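Local coordinates for glycosyl hydrolases family 2, sugar binding domain protein (Bacteroides uniformis str. 3978 T3 ii, PDB 6D1P) that hydrolyses glucuronides as a gut-bacterial beta-glucuronidase, probably cleaving terminal O-glycosidic bonds in the manner of glycoside hydrolase family 2 enzymes, at residues Arg106-Glu112 against Glu136-Thr142; Glu205-Ile209 against Glu412-Asn416. One frame throughout, in Å; residues are numbered along the deposited sequence.

Interaction 1: residues Arg106-Glu112 against Glu136-Thr142; sequences RTCLEFE and EWKADIT
E136 CA lies 3.3 Å from F111 O just before strand 137-140, a CA-H...O contact. W137 exchanges both backbone hydrogen bonds with F111 and lays the six-membered ring of its indole over the F111 ring as an offset stack, planes 7° and centroids 4.0 Å apart. With CG lodged between backbone N and carbonyl carbon (chi1 55°), the indole is carried over the F111 side chain, whose CB is a CH-pi donor to the five-membered ring. On the other face, K138 CD runs alongside C108 SG. A139 trades two backbone bonds with L109, its CB near the F111 ring edge. D140 is gripped side-on: R106 NE meets D140 OD2 on the syn side at 3.0 Å, and NH2 meets OD1 from above the carboxylate plane. OD1 also accepts from T142 N, an Asx turn, and T142 OG1. I141 N donates to T107 O; its CG1 and CD1 meet T107 CG2, and CD1 meets L109 CG. T142 OG1 accepts from T107 N at 2.6 Å, and T142 CB sits over one R106 guanidinium face, toward its rim. These four bonds to D140 would probably favour its ionised form, and R106 ties the end of strand 137-140, where helix 142-149 begins, to strand 106-111.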
ATOM      1  N   ARG A 106     -31.520   3.789 -24.177  1.00 54.67           N
ATOM      2  CA  ARG A 106     -30.433   2.992 -23.632  1.00 48.97           C
ATOM      3  C   ARG A 106     -29.512   3.871 -22.798  1.00 43.87           C
ATOM      4  O   ARG A 106     -29.274   5.039 -23.131  1.00 46.38           O
ATOM      5  CB  ARG A 106     -29.676   2.283 -24.754  1.00 52.35           C
ATOM      6  CG  ARG A 106     -30.601   1.431 -25.602  1.00 49.40           C
ATOM      7  CD  ARG A 106     -29.906   0.224 -26.183  1.00 53.20           C
ATOM      8  NE  ARG A 106     -29.407  -0.688 -25.157  1.00 47.25           N
ATOM      9  CZ  ARG A 106     -30.155  -1.580 -24.512  1.00 51.29           C
ATOM     10  NH1 ARG A 106     -31.452  -1.673 -24.764  1.00 56.35           N
ATOM     11  NH2 ARG A 106     -29.607  -2.377 -23.602  1.00 52.45           N
ATOM     12  N   THR A 107     -29.026   3.311 -21.691  1.00 43.39           N
ATOM     13  CA  THR A 107     -28.212   4.042 -20.729  1.00 46.12           C
ATOM     14  C   THR A 107     -26.841   3.392 -20.653  1.00 39.28           C
ATOM     15  O   THR A 107     -26.734   2.189 -20.396  1.00 42.26           O
ATOM     16  CB  THR A 107     -28.848   4.070 -19.327  1.00 45.69           C
ATOM     17  OG1 THR A 107     -30.171   4.608 -19.393  1.00 43.79           O
ATOM     18  CG2 THR A 107     -28.022   4.949 -18.399  1.00 44.19           C
ATOM     19  N   CYS A 108     -25.801   4.196 -20.854  1.00 40.02           N
ATOM     20  CA  CYS A 108     -24.427   3.722 -20.838  1.00 41.58           C
ATOM     21  C   CYS A 108     -23.571   4.562 -19.908  1.00 42.61           C
ATOM     22  O   CYS A 108     -23.704   5.792 -19.850  1.00 40.75           O
ATOM     23  CB  CYS A 108     -23.811   3.757 -22.233  1.00 39.38           C
ATOM     24  SG  CYS A 108     -24.490   2.512 -23.310  1.00 41.52           S
ATOM     25  N   LEU A 109     -22.683   3.888 -19.191  1.00 40.20           N
ATOM     26  CA  LEU A 109     -21.535   4.553 -18.603  1.00 37.29           C
ATOM     27  C   LEU A 109     -20.441   4.586 -19.657  1.00 34.36           C
ATOM     28  O   LEU A 109     -20.101   3.552 -20.243  1.00 35.43           O
ATOM     29  CB  LEU A 109     -21.064   3.827 -17.353  1.00 30.98           C
ATOM     30  CG  LEU A 109     -22.096   3.840 -16.230  1.00 35.77           C
ATOM     31  CD1 LEU A 109     -21.603   3.009 -15.061  1.00 28.05           C
ATOM     32  CD2 LEU A 109     -22.356   5.269 -15.791  1.00 37.97           C
ATOM     33  N   GLU A 110     -19.938   5.774 -19.932  1.00 31.06           N
ATOM     34  CA  GLU A 110     -18.888   5.982 -20.909  1.00 36.16           C
ATOM     35  C   GLU A 110     -17.591   6.265 -20.170  1.00 34.37           C
ATOM     36  O   GLU A 110     -17.573   7.076 -19.235  1.00 32.00           O
ATOM     37  CB  GLU A 110     -19.228   7.155 -21.828  1.00 36.41           C
ATOM     38  CG  GLU A 110     -19.545   6.777 -23.241  1.00 41.51           C
ATOM     39  CD  GLU A 110     -19.500   7.980 -24.160  1.00 45.11           C
ATOM     40  OE1 GLU A 110     -19.138   9.076 -23.674  1.00 41.19           O
ATOM     41  OE2 GLU A 110     -19.803   7.827 -25.357  1.00 48.58           O
ATOM     42  N   PHE A 111     -16.512   5.614 -20.603  1.00 30.52           N
ATOM     43  CA  PHE A 111     -15.198   5.758 -19.983  1.00 31.07           C
ATOM     44  C   PHE A 111     -14.255   6.374 -21.002  1.00 30.94           C
ATOM     45  O   PHE A 111     -13.921   5.732 -22.005  1.00 33.62           O
ATOM     46  CB  PHE A 111     -14.665   4.410 -19.499  1.00 28.86           C
ATOM     47  CG  PHE A 111     -15.524   3.765 -18.462  1.00 29.00           C
ATOM     48  CD1 PHE A 111     -16.575   2.961 -18.831  1.00 30.13           C
ATOM     49  CD2 PHE A 111     -15.276   3.965 -17.117  1.00 27.34           C
ATOM     50  CE1 PHE A 111     -17.371   2.369 -17.879  1.00 32.76           C
ATOM     51  CE2 PHE A 111     -16.069   3.376 -16.155  1.00 27.02           C
ATOM     52  CZ  PHE A 111     -17.118   2.582 -16.531  1.00 28.99           C
ATOM     53  N   GLU A 112     -13.829   7.611 -20.755  1.00 27.89           N
ATOM     54  CA  GLU A 112     -12.845   8.220 -21.635  1.00 29.88           C
ATOM     55  C   GLU A 112     -11.455   7.663 -21.383  1.00 30.94           C
ATOM     56  O   GLU A 112     -10.562   7.856 -22.217  1.00 28.79           O
ATOM     57  CB  GLU A 112     -12.856   9.744 -21.478  1.00 28.11           C
ATOM     58  CG  GLU A 112     -14.222  10.341 -21.769  1.00 32.44           C
ATOM     59  CD  GLU A 112     -14.242  11.864 -21.758  1.00 34.64           C
ATOM     60  OE1 GLU A 112     -13.190  12.488 -21.520  1.00 34.94           O
ATOM     61  OE2 GLU A 112     -15.326  12.438 -21.989  1.00 34.20           O
ATOM     62  N   GLU A 136     -11.086   4.559 -25.330  1.00 28.07           N
ATOM     63  CA  GLU A 136     -12.428   4.782 -24.813  1.00 26.30           C
ATOM     64  C   GLU A 136     -13.278   3.547 -25.023  1.00 27.45           C
ATOM     65  O   GLU A 136     -13.098   2.799 -25.989  1.00 28.11           O
ATOM     66  CB  GLU A 136     -13.103   5.962 -25.502  1.00 26.39           C
ATOM     67  CG  GLU A 136     -12.274   7.207 -25.525  1.00 32.74           C
ATOM     68  CD  GLU A 136     -13.027   8.376 -26.104  1.00 35.86           C
ATOM     69  OE1 GLU A 136     -13.853   8.157 -27.013  1.00 40.61           O
ATOM     70  OE2 GLU A 136     -12.803   9.506 -25.638  1.00 30.06           O
ATOM     71  N   TRP A 137     -14.236   3.361 -24.121  1.00 29.59           N
ATOM     72  CA  TRP A 137     -15.103   2.190 -24.144  1.00 32.49           C
ATOM     73  C   TRP A 137     -16.325   2.535 -23.309  1.00 31.73           C
ATOM     74  O   TRP A 137     -16.341   3.538 -22.595  1.00 34.59           O
ATOM     75  CB  TRP A 137     -14.361   0.950 -23.622  1.00 25.80           C
ATOM     76  CG  TRP A 137     -13.762   1.173 -22.241  1.00 29.22           C
ATOM     77  CD1 TRP A 137     -12.636   1.882 -21.931  1.00 25.27           C
ATOM     78  CD2 TRP A 137     -14.267   0.664 -21.001  1.00 26.93           C
ATOM     79  NE1 TRP A 137     -12.417   1.859 -20.577  1.00 26.78           N
ATOM     80  CE2 TRP A 137     -13.406   1.120 -19.980  1.00 28.37           C
ATOM     81  CE3 TRP A 137     -15.369  -0.118 -20.654  1.00 27.75           C
ATOM     82  CZ2 TRP A 137     -13.618   0.824 -18.635  1.00 26.74           C
ATOM     83  CZ3 TRP A 137     -15.577  -0.417 -19.306  1.00 31.08           C
ATOM     84  CH2 TRP A 137     -14.709   0.065 -18.317  1.00 26.22           C
ATOM     85  N   LYS A 138     -17.354   1.697 -23.402  1.00 34.67           N
ATOM     86  CA  LYS A 138     -18.582   1.954 -22.665  1.00 36.21           C
ATOM     87  C   LYS A 138     -19.140   0.655 -22.093  1.00 35.34           C
ATOM     88  O   LYS A 138     -18.748  -0.447 -22.476  1.00 35.99           O
ATOM     89  CB  LYS A 138     -19.628   2.650 -23.545  1.00 38.82           C
ATOM     90  CG  LYS A 138     -20.141   1.812 -24.711  1.00 39.31           C
ATOM     91  CD  LYS A 138     -21.187   2.590 -25.503  1.00 39.10           C
ATOM     92  CE  LYS A 138     -21.535   1.886 -26.788  1.00 40.77           C
ATOM     93  NZ  LYS A 138     -21.915   0.470 -26.508  1.00 37.99           N
ATOM     94  N   ALA A 139     -20.076   0.808 -21.159  1.00 35.92           N
ATOM     95  CA  ALA A 139     -20.802  -0.304 -20.556  1.00 36.43           C
ATOM     96  C   ALA A 139     -22.287   0.016 -20.616  1.00 39.26           C
ATOM     97  O   ALA A 139     -22.722   1.049 -20.089  1.00 41.06           O
ATOM     98  CB  ALA A 139     -20.359  -0.541 -19.106  1.00 32.15           C
ATOM     99  N   ASP A 140     -23.057  -0.860 -21.251  1.00 37.29           N
ATOM    100  CA  ASP A 140     -24.489  -0.657 -21.422  1.00 42.06           C
ATOM    101  C   ASP A 140     -25.198  -1.226 -20.198  1.00 39.36           C
ATOM    102  O   ASP A 140     -25.305  -2.446 -20.045  1.00 41.99           O
ATOM    103  CB  ASP A 140     -24.971  -1.315 -22.716  1.00 40.60           C
ATOM    104  CG  ASP A 140     -26.346  -0.818 -23.154  1.00 47.22           C
ATOM    105  OD1 ASP A 140     -27.272  -0.830 -22.316  1.00 43.51           O
ATOM    106  OD2 ASP A 140     -26.494  -0.408 -24.336  1.00 48.26           O
ATOM    107  N   ILE A 141     -25.684  -0.348 -19.322  1.00 38.45           N
ATOM    108  CA  ILE A 141     -26.282  -0.799 -18.069  1.00 41.33           C
ATOM    109  C   ILE A 141     -27.801  -0.857 -18.150  1.00 42.91           C
ATOM    110  O   ILE A 141     -28.468  -1.044 -17.125  1.00 43.78           O
ATOM    111  CB  ILE A 141     -25.834   0.084 -16.901  1.00 39.53           C
ATOM    112  CG1 ILE A 141     -26.375   1.495 -17.087  1.00 40.74           C
ATOM    113  CG2 ILE A 141     -24.315   0.096 -16.804  1.00 38.15           C
ATOM    114  CD1 ILE A 141     -26.067   2.393 -15.940  1.00 41.97           C
ATOM    115  N   THR A 142     -28.358  -0.749 -19.358  1.00 45.00           N
ATOM    116  CA  THR A 142     -29.796  -0.564 -19.534  1.00 48.65           C
ATOM    117  C   THR A 142     -30.589  -1.715 -18.924  1.00 45.25           C
ATOM    118  O   THR A 142     -31.518  -1.497 -18.136  1.00 48.13           O
ATOM    119  CB  THR A 142     -30.111  -0.406 -21.027  1.00 45.53           C
ATOM    120  OG1 THR A 142     -29.448   0.759 -21.532  1.00 43.11           O
ATOM    121  CG2 THR A 142     -31.601  -0.261 -21.258  1.00 46.55           C
TER

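Interaction 2: residues Glu205-Ile209 against Glu412-Asn416. With GOL (glycerol), chain E.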
ATOM      1  N   GLU A 205     -24.280   5.216 -34.146  1.00 47.66           N
ATOM      2  CA  GLU A 205     -23.199   4.404 -33.607  1.00 50.84           C
ATOM      3  C   GLU A 205     -21.840   4.980 -33.994  1.00 52.54           C
ATOM      4  O   GLU A 205     -20.992   5.220 -33.129  1.00 51.10           O
ATOM      5  CB  GLU A 205     -23.344   2.951 -34.076  1.00 47.28           C
ATOM      6  CG  GLU A 205     -22.713   1.940 -33.130  1.00 57.37           C
ATOM      7  CD  GLU A 205     -23.477   0.621 -33.076  1.00 67.87           C
ATOM      8  OE1 GLU A 205     -24.185   0.384 -32.067  1.00 69.69           O
ATOM      9  OE2 GLU A 205     -23.376  -0.173 -34.041  1.00 67.33           O
ATOM     10  N   GLN A 206     -21.637   5.258 -35.279  1.00 49.03           N
ATOM     11  CA  GLN A 206     -20.363   5.776 -35.752  1.00 50.53           C
ATOM     12  C   GLN A 206     -20.606   6.805 -36.850  1.00 45.94           C
ATOM     13  O   GLN A 206     -21.545   6.679 -37.640  1.00 44.31           O
ATOM     14  CB  GLN A 206     -19.480   4.628 -36.257  1.00 55.35           C
ATOM     15  CG  GLN A 206     -18.000   4.951 -36.372  1.00 56.37           C
ATOM     16  CD  GLN A 206     -17.167   3.716 -36.694  1.00 61.63           C
ATOM     17  OE1 GLN A 206     -16.138   3.466 -36.056  1.00 55.87           O
ATOM     18  NE2 GLN A 206     -17.611   2.935 -37.689  1.00 55.37           N
ATOM     19  N   ILE A 207     -19.754   7.834 -36.885  1.00 44.32           N
ATOM     20  CA  ILE A 207     -19.830   8.897 -37.888  1.00 45.76           C
ATOM     21  C   ILE A 207     -18.427   9.240 -38.363  1.00 42.28           C
ATOM     22  O   ILE A 207     -17.685   9.969 -37.692  1.00 45.49           O
ATOM     23  CB  ILE A 207     -20.544  10.152 -37.341  1.00 52.28           C
ATOM     24  CG1 ILE A 207     -22.021   9.847 -37.086  1.00 51.31           C
ATOM     25  CG2 ILE A 207     -20.373  11.363 -38.287  1.00 41.43           C
ATOM     26  CD1 ILE A 207     -22.875  11.067 -36.907  1.00 50.22           C
ATOM     27  N   ARG A 208     -18.058   8.725 -39.525  1.00 43.06           N
ATOM     28  CA  ARG A 208     -16.716   8.890 -40.064  1.00 40.68           C
ATOM     29  C   ARG A 208     -16.736   9.986 -41.126  1.00 45.35           C
ATOM     30  O   ARG A 208     -17.602   9.991 -42.008  1.00 47.03           O
ATOM     31  CB  ARG A 208     -16.221   7.558 -40.635  1.00 44.22           C
ATOM     32  CG  ARG A 208     -14.982   7.612 -41.509  1.00 48.92           C
ATOM     33  CD  ARG A 208     -14.988   6.410 -42.458  1.00 52.63           C
ATOM     34  NE  ARG A 208     -13.675   6.121 -43.024  1.00 51.48           N
ATOM     35  CZ  ARG A 208     -13.214   4.888 -43.208  1.00 54.12           C
ATOM     36  NH1 ARG A 208     -13.967   3.851 -42.856  1.00 52.85           N
ATOM     37  NH2 ARG A 208     -12.003   4.686 -43.724  1.00 49.66           N
ATOM     38  N   ILE A 209     -15.794  10.921 -41.032  1.00 42.78           N
ATOM     39  CA  ILE A 209     -15.775  12.105 -41.876  1.00 41.46           C
ATOM     40  C   ILE A 209     -14.385  12.224 -42.477  1.00 44.35           C
ATOM     41  O   ILE A 209     -13.411  12.474 -41.753  1.00 44.49           O
ATOM     42  CB  ILE A 209     -16.141  13.374 -41.099  1.00 38.46           C
ATOM     43  CG1 ILE A 209     -17.515  13.222 -40.452  1.00 42.28           C
ATOM     44  CG2 ILE A 209     -16.143  14.576 -42.024  1.00 40.34           C
ATOM     45  CD1 ILE A 209     -17.987  14.464 -39.748  1.00 40.89           C
ATOM     46  N   GLU A 412     -10.244   4.423 -34.999  1.00 30.60           N
ATOM     47  CA  GLU A 412     -11.672   4.671 -35.162  1.00 34.64           C
ATOM     48  C   GLU A 412     -12.150   5.843 -34.313  1.00 35.64           C
ATOM     49  O   GLU A 412     -13.025   6.599 -34.747  1.00 36.69           O
ATOM     50  CB  GLU A 412     -12.465   3.406 -34.837  1.00 35.96           C
ATOM     51  CG  GLU A 412     -12.542   2.454 -36.032  1.00 38.28           C
ATOM     52  CD  GLU A 412     -13.256   1.159 -35.714  1.00 41.29           C
ATOM     53  OE1 GLU A 412     -13.611   0.944 -34.526  1.00 49.00           O
ATOM     54  OE2 GLU A 412     -13.446   0.350 -36.648  1.00 37.34           O
ATOM     55  N   GLN A 413     -11.571   6.028 -33.123  1.00 30.55           N
ATOM     56  CA  GLN A 413     -12.033   7.053 -32.200  1.00 28.20           C
ATOM     57  C   GLN A 413     -11.457   8.433 -32.490  1.00 28.75           C
ATOM     58  O   GLN A 413     -12.057   9.431 -32.082  1.00 30.56           O
ATOM     59  CB  GLN A 413     -11.712   6.632 -30.754  1.00 29.01           C
ATOM     60  CG  GLN A 413     -12.681   5.561 -30.219  1.00 29.47           C
ATOM     61  CD  GLN A 413     -12.168   4.811 -28.986  1.00 28.68           C
ATOM     62  OE1 GLN A 413     -11.350   5.316 -28.223  1.00 29.15           O
ATOM     63  NE2 GLN A 413     -12.657   3.601 -28.799  1.00 28.29           N
ATOM     64  N   HIS A 414     -10.322   8.528 -33.184  1.00 31.62           N
ATOM     65  CA  HIS A 414      -9.686   9.817 -33.435  1.00 30.92           C
ATOM     66  C   HIS A 414      -9.550  10.183 -34.910  1.00 31.55           C
ATOM     67  O   HIS A 414      -8.980  11.237 -35.217  1.00 28.18           O
ATOM     68  CB  HIS A 414      -8.296   9.853 -32.787  1.00 24.69           C
ATOM     69  CG  HIS A 414      -8.334   9.946 -31.302  1.00 28.71           C
ATOM     70  ND1 HIS A 414      -7.195   9.934 -30.525  1.00 29.31           N
ATOM     71  CD2 HIS A 414      -9.376  10.060 -30.445  1.00 27.51           C
ATOM     72  CE1 HIS A 414      -7.537  10.034 -29.252  1.00 27.95           C
ATOM     73  NE2 HIS A 414      -8.854  10.119 -29.178  1.00 27.15           N
ATOM     74  N   ARG A 415     -10.054   9.365 -35.834  1.00 30.63           N
ATOM     75  CA  ARG A 415      -9.781   9.628 -37.245  1.00 28.49           C
ATOM     76  C   ARG A 415     -10.402  10.920 -37.759  1.00 31.90           C
ATOM     77  O   ARG A 415      -9.939  11.443 -38.773  1.00 36.66           O
ATOM     78  CB  ARG A 415     -10.272   8.483 -38.098  1.00 27.65           C
ATOM     79  CG  ARG A 415     -11.741   8.240 -37.994  1.00 32.21           C
ATOM     80  CD  ARG A 415     -12.049   7.051 -38.849  1.00 33.98           C
ATOM     81  NE  ARG A 415     -13.261   6.345 -38.481  1.00 37.15           N
ATOM     82  CZ  ARG A 415     -13.476   5.081 -38.823  1.00 43.55           C
ATOM     83  NH1 ARG A 415     -12.548   4.437 -39.516  1.00 41.67           N
ATOM     84  NH2 ARG A 415     -14.592   4.458 -38.471  1.00 44.56           N
ATOM     85  N   ASN A 416     -11.436  11.450 -37.108  1.00 33.77           N
ATOM     86  CA  ASN A 416     -12.028  12.692 -37.578  1.00 29.63           C
ATOM     87  C   ASN A 416     -11.195  13.916 -37.224  1.00 34.52           C
ATOM     88  O   ASN A 416     -11.508  15.013 -37.697  1.00 36.54           O
ATOM     89  CB  ASN A 416     -13.444  12.865 -37.011  1.00 33.91           C
ATOM     90  CG  ASN A 416     -14.422  11.818 -37.523  1.00 37.76           C
ATOM     91  OD1 ASN A 416     -14.105  11.026 -38.411  1.00 36.55           O
ATOM     92  ND2 ASN A 416     -15.629  11.824 -36.972  1.00 38.43           N
TER
HETATM   93  C1  GOL E 903      -9.727  15.582 -41.152  1.00 37.24           C
HETATM   94  O1  GOL E 903     -10.648  16.262 -40.374  1.00 36.75           O
HETATM   95  C2  GOL E 903     -10.403  14.259 -41.592  1.00 41.10           C
HETATM   96  O2  GOL E 903     -11.688  14.473 -42.100  1.00 41.70           O
HETATM   97  C3  GOL E 903      -9.455  13.692 -42.661  1.00 37.58           C
HETATM   98  O3  GOL E 903      -9.685  12.310 -42.705  1.00 40.13           O
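N416 sets its carboxamide against the backbone of strand 203-213 and bridges I207 and I209. Its ND2 donates to I207 O at 2.9 Å, almost straight and within the amide plane, while OD1 accepts from I209 N at 3.1 Å, the donor standing well above the carbonyl plane. With CG anti to the carbonyl carbon (chi1 -66°), the amide reaches both backbone groups, and Q301 of strand 295-303 also accepts from ND2. Beside it, the guanidinium groups of R208 and R415 lie nearly flat on one another, planes 19° apart and centres 4.4 Å apart, although the two side chains cross at about a right angle. R415 NH1 lies over one face of R208, and R208 CG lies over one face of R415, whose opposite face carries E412 CG. At the R415 edge, Q206 CD lies in plane, and Q206 OE1 is 3.0 Å from R415 NH2; the Q206 amide is turned 61° from the guanidinium. R208 is steered by a salt bridge from NE to E210. A glycerol, probably from the crystallisation liquor, donates to I209 O and N416 O where the segments converge. The E210 carboxylate probably offsets the charge of R208 and makes the arginine stack tolerable. Together, the two N416 bonds and the stack link the immunoglobulin-like domain to the TIM barrel.

Overall arrangement
From the N terminus, interaction 1 comes first: strand 106-111 and strand 137-140 close a short loop of 23 residues holding strands 117-122 and 125-131, all within the sugar-binding domain. Interaction 2 opens only after that loop has closed, so the two follow in series and neither encloses nor crosses the other. It spans 202 residues, bringing residues 412-416, in the C-terminal part of helix 397-414 and just after, back from the TIM barrel to strand 203-213 of the second beta domain. Their centres lie about 17 Å apart, and they touch where E136 O probably accepts a hydrogen bond from Q413 NE2. That end of the helix thus faces both beta domains, tying three parts of the chain together.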